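Putative transcriptional regulator, LysR family (Vibrio parahaemolyticus, PDB 3OXN) probably acts as a DNA-binding transcription factor of the LysR family, represented here by its substrate-binding domain, a fold of the periplasmic-binding-protein type. Local coordinates at residues P39-E44 with R212-E217. Residues are numbered along the deposited sequence; the frame is centred on the assembly and turned at random.
Sequences PRIYQE and RSVVRE
Ile41 meets Val214 where the last turns of helix 28-44 lie against helix 206-227 in the LysR substrate-binding domain, the CA atoms of these two residues standing 6.9 Å apart. Just before it, the exposed side chain of Arg40 makes no contact with 212-217; its NE forms a salt bridge with Glu218, farther along helix 206-227. Ile41 suits the buried interface because its longer branch extends to the neighbouring helix, CG1 lying anti to the carbonyl carbon (chi1 -62°). Its CD1 makes apolar van der Waals contact with Val214, 3.4 Å from CB, and also touches CG2. Next in sequence, Tyr42 hydrogen-bonds through OH to the carbonyl of Val144 in the second subunit, so helix 28-44 packs within its own domain and also touches the other chain of the assembly. Glu44 bends at chi2 (-120°), and its carboxylate merely rests against the CG1 methyl of Val214; the polar partner of OE1 is Trp210 NE1, one turn earlier on the partner helix. Val215, pointing away from 39-44, packs on Met196 of strand 194-199. The Ile41-Val214 contact is thus apolar and nondirectional, while the directional bonds, to Trp210 and Glu218, come from adjoining turns of helix 206-227.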
loop_
_atom_site.group_PDB
_atom_site.type_symbol
_atom_site.label_atom_id
_atom_site.label_comp_id
_atom_site.label_asym_id
_atom_site.label_seq_id
_atom_site.Cartn_x
_atom_site.Cartn_y
_atom_site.Cartn_z
ATOM N N PRO A 39 9.818 12.222 9.967
ATOM C CA PRO A 39 10.380 12.553 11.280
ATOM C C PRO A 39 10.671 14.041 11.451
ATOM O O PRO A 39 10.372 14.604 12.504
ATOM C CB PRO A 39 11.664 11.731 11.320
ATOM C CG PRO A 39 11.384 10.573 10.416
ATOM C CD PRO A 39 10.557 11.133 9.306
ATOM N N ARG A 40 11.237 14.675 10.428
ATOM C CA ARG A 40 11.446 16.122 10.475
ATOM C C ARG A 40 10.142 16.911 10.504
ATOM O O ARG A 40 10.118 18.009 11.035
ATOM C CB ARG A 40 12.339 16.612 9.332
ATOM C CG ARG A 40 13.754 17.018 9.789
ATOM C CD ARG A 40 14.790 15.890 9.630
ATOM N NE ARG A 40 15.729 16.155 8.535
ATOM C CZ ARG A 40 16.823 16.906 8.660
ATOM N NH1 ARG A 40 17.118 17.461 9.834
ATOM N NH2 ARG A 40 17.627 17.103 7.619
ATOM N N ILE A 41 9.064 16.358 9.941
ATOM C CA ILE A 41 7.757 17.027 9.955
ATOM C C ILE A 41 7.228 17.179 11.372
ATOM O O ILE A 41 6.893 18.277 11.801
ATOM C CB ILE A 41 6.676 16.262 9.137
ATOM C CG1 ILE A 41 7.060 16.162 7.662
ATOM C CG2 ILE A 41 5.346 16.961 9.250
ATOM C CD1 ILE A 41 7.220 17.499 7.002
ATOM N N TYR A 42 7.146 16.057 12.078
ATOM C CA TYR A 42 6.564 16.007 13.412
ATOM C C TYR A 42 7.476 16.629 14.445
ATOM O O TYR A 42 7.025 17.168 15.460
ATOM C CB TYR A 42 6.244 14.568 13.794
ATOM C CG TYR A 42 4.900 14.147 13.280
ATOM C CD1 TYR A 42 3.746 14.529 13.943
ATOM C CD2 TYR A 42 4.778 13.404 12.110
ATOM C CE1 TYR A 42 2.518 14.167 13.477
ATOM C CE2 TYR A 42 3.550 13.031 11.636
ATOM C CZ TYR A 42 2.413 13.416 12.326
ATOM O OH TYR A 42 1.158 13.048 11.879
ATOM N N GLN A 43 8.770 16.537 14.182
ATOM C CA GLN A 43 9.746 17.193 15.017
ATOM C C GLN A 43 9.517 18.693 14.890
ATOM O O GLN A 43 9.537 19.428 15.880
ATOM C CB GLN A 43 11.152 16.793 14.570
ATOM C CG GLN A 43 12.235 17.811 14.875
ATOM C CD GLN A 43 12.444 18.013 16.363
ATOM O OE1 GLN A 43 11.736 17.421 17.194
ATOM N NE2 GLN A 43 13.422 18.859 16.711
ATOM N N GLU A 44 9.250 19.129 13.663
ATOM C CA GLU A 44 9.129 20.544 13.334
ATOM C C GLU A 44 7.739 21.117 13.660
ATOM O O GLU A 44 7.567 22.337 13.740
ATOM C CB GLU A 44 9.472 20.747 11.853
ATOM C CG GLU A 44 10.267 22.009 11.537
ATOM C CD GLU A 44 9.536 22.940 10.585
ATOM O OE1 GLU A 44 9.440 22.593 9.389
ATOM O OE2 GLU A 44 9.072 24.018 11.026
ATOM N N ARG A 212 4.456 21.904 1.797
ATOM C CA ARG A 212 5.124 21.629 0.542
ATOM C C ARG A 212 6.645 21.750 0.658
ATOM O O ARG A 212 7.392 20.874 0.195
ATOM C CB ARG A 212 4.573 22.529 -0.550
ATOM C CG ARG A 212 3.125 22.287 -0.792
ATOM C CD ARG A 212 2.733 22.682 -2.189
ATOM N NE ARG A 212 2.583 24.120 -2.317
ATOM C CZ ARG A 212 1.573 24.803 -1.795
ATOM N NH1 ARG A 212 0.636 24.171 -1.106
ATOM N NH2 ARG A 212 1.502 26.114 -1.956
ATOM N N SER A 213 7.089 22.821 1.312
ATOM C CA SER A 213 8.515 23.089 1.482
ATOM C C SER A 213 9.249 22.052 2.338
ATOM O O SER A 213 10.403 21.698 2.044
ATOM C CB SER A 213 8.736 24.496 2.047
ATOM O OG SER A 213 7.744 24.794 3.007
ATOM N N VAL A 214 8.609 21.577 3.406
ATOM C CA VAL A 214 9.227 20.525 4.200
ATOM C C VAL A 214 9.325 19.255 3.375
ATOM O O VAL A 214 10.329 18.541 3.435
ATOM C CB VAL A 214 8.502 20.281 5.519
ATOM C CG1 VAL A 214 9.218 21.018 6.643
ATOM C CG2 VAL A 214 7.073 20.741 5.423
ATOM N N VAL A 215 8.286 18.997 2.581
ATOM C CA VAL A 215 8.314 17.917 1.603
ATOM C C VAL A 215 9.443 18.180 0.610
ATOM O O VAL A 215 10.254 17.306 0.317
ATOM C CB VAL A 215 6.949 17.798 0.846
ATOM C CG1 VAL A 215 7.058 16.879 -0.348
ATOM C CG2 VAL A 215 5.846 17.325 1.791
ATOM N N ARG A 216 9.490 19.405 0.103
ATOM C CA ARG A 216 10.458 19.804 -0.916
ATOM C C ARG A 216 11.899 19.568 -0.487
ATOM O O ARG A 216 12.678 18.980 -1.223
ATOM C CB ARG A 216 10.268 21.280 -1.253
ATOM C CG ARG A 216 10.525 21.648 -2.699
ATOM C CD ARG A 216 10.681 23.164 -2.879
ATOM N NE ARG A 216 9.818 23.952 -1.993
ATOM N N GLU A 217 12.261 20.030 0.704
ATOM C CA GLU A 217 13.654 19.963 1.128
ATOM C C GLU A 217 14.039 18.597 1.691
ATOM O O GLU A 217 15.231 18.274 1.795
ATOM C CB GLU A 217 13.974 21.070 2.133
ATOM C CG GLU A 217 13.121 21.021 3.367
ATOM C CD GLU A 217 13.798 21.674 4.553
ATOM O OE1 GLU A 217 14.725 22.490 4.319
ATOM O OE2 GLU A 217 13.406 21.362 5.707
#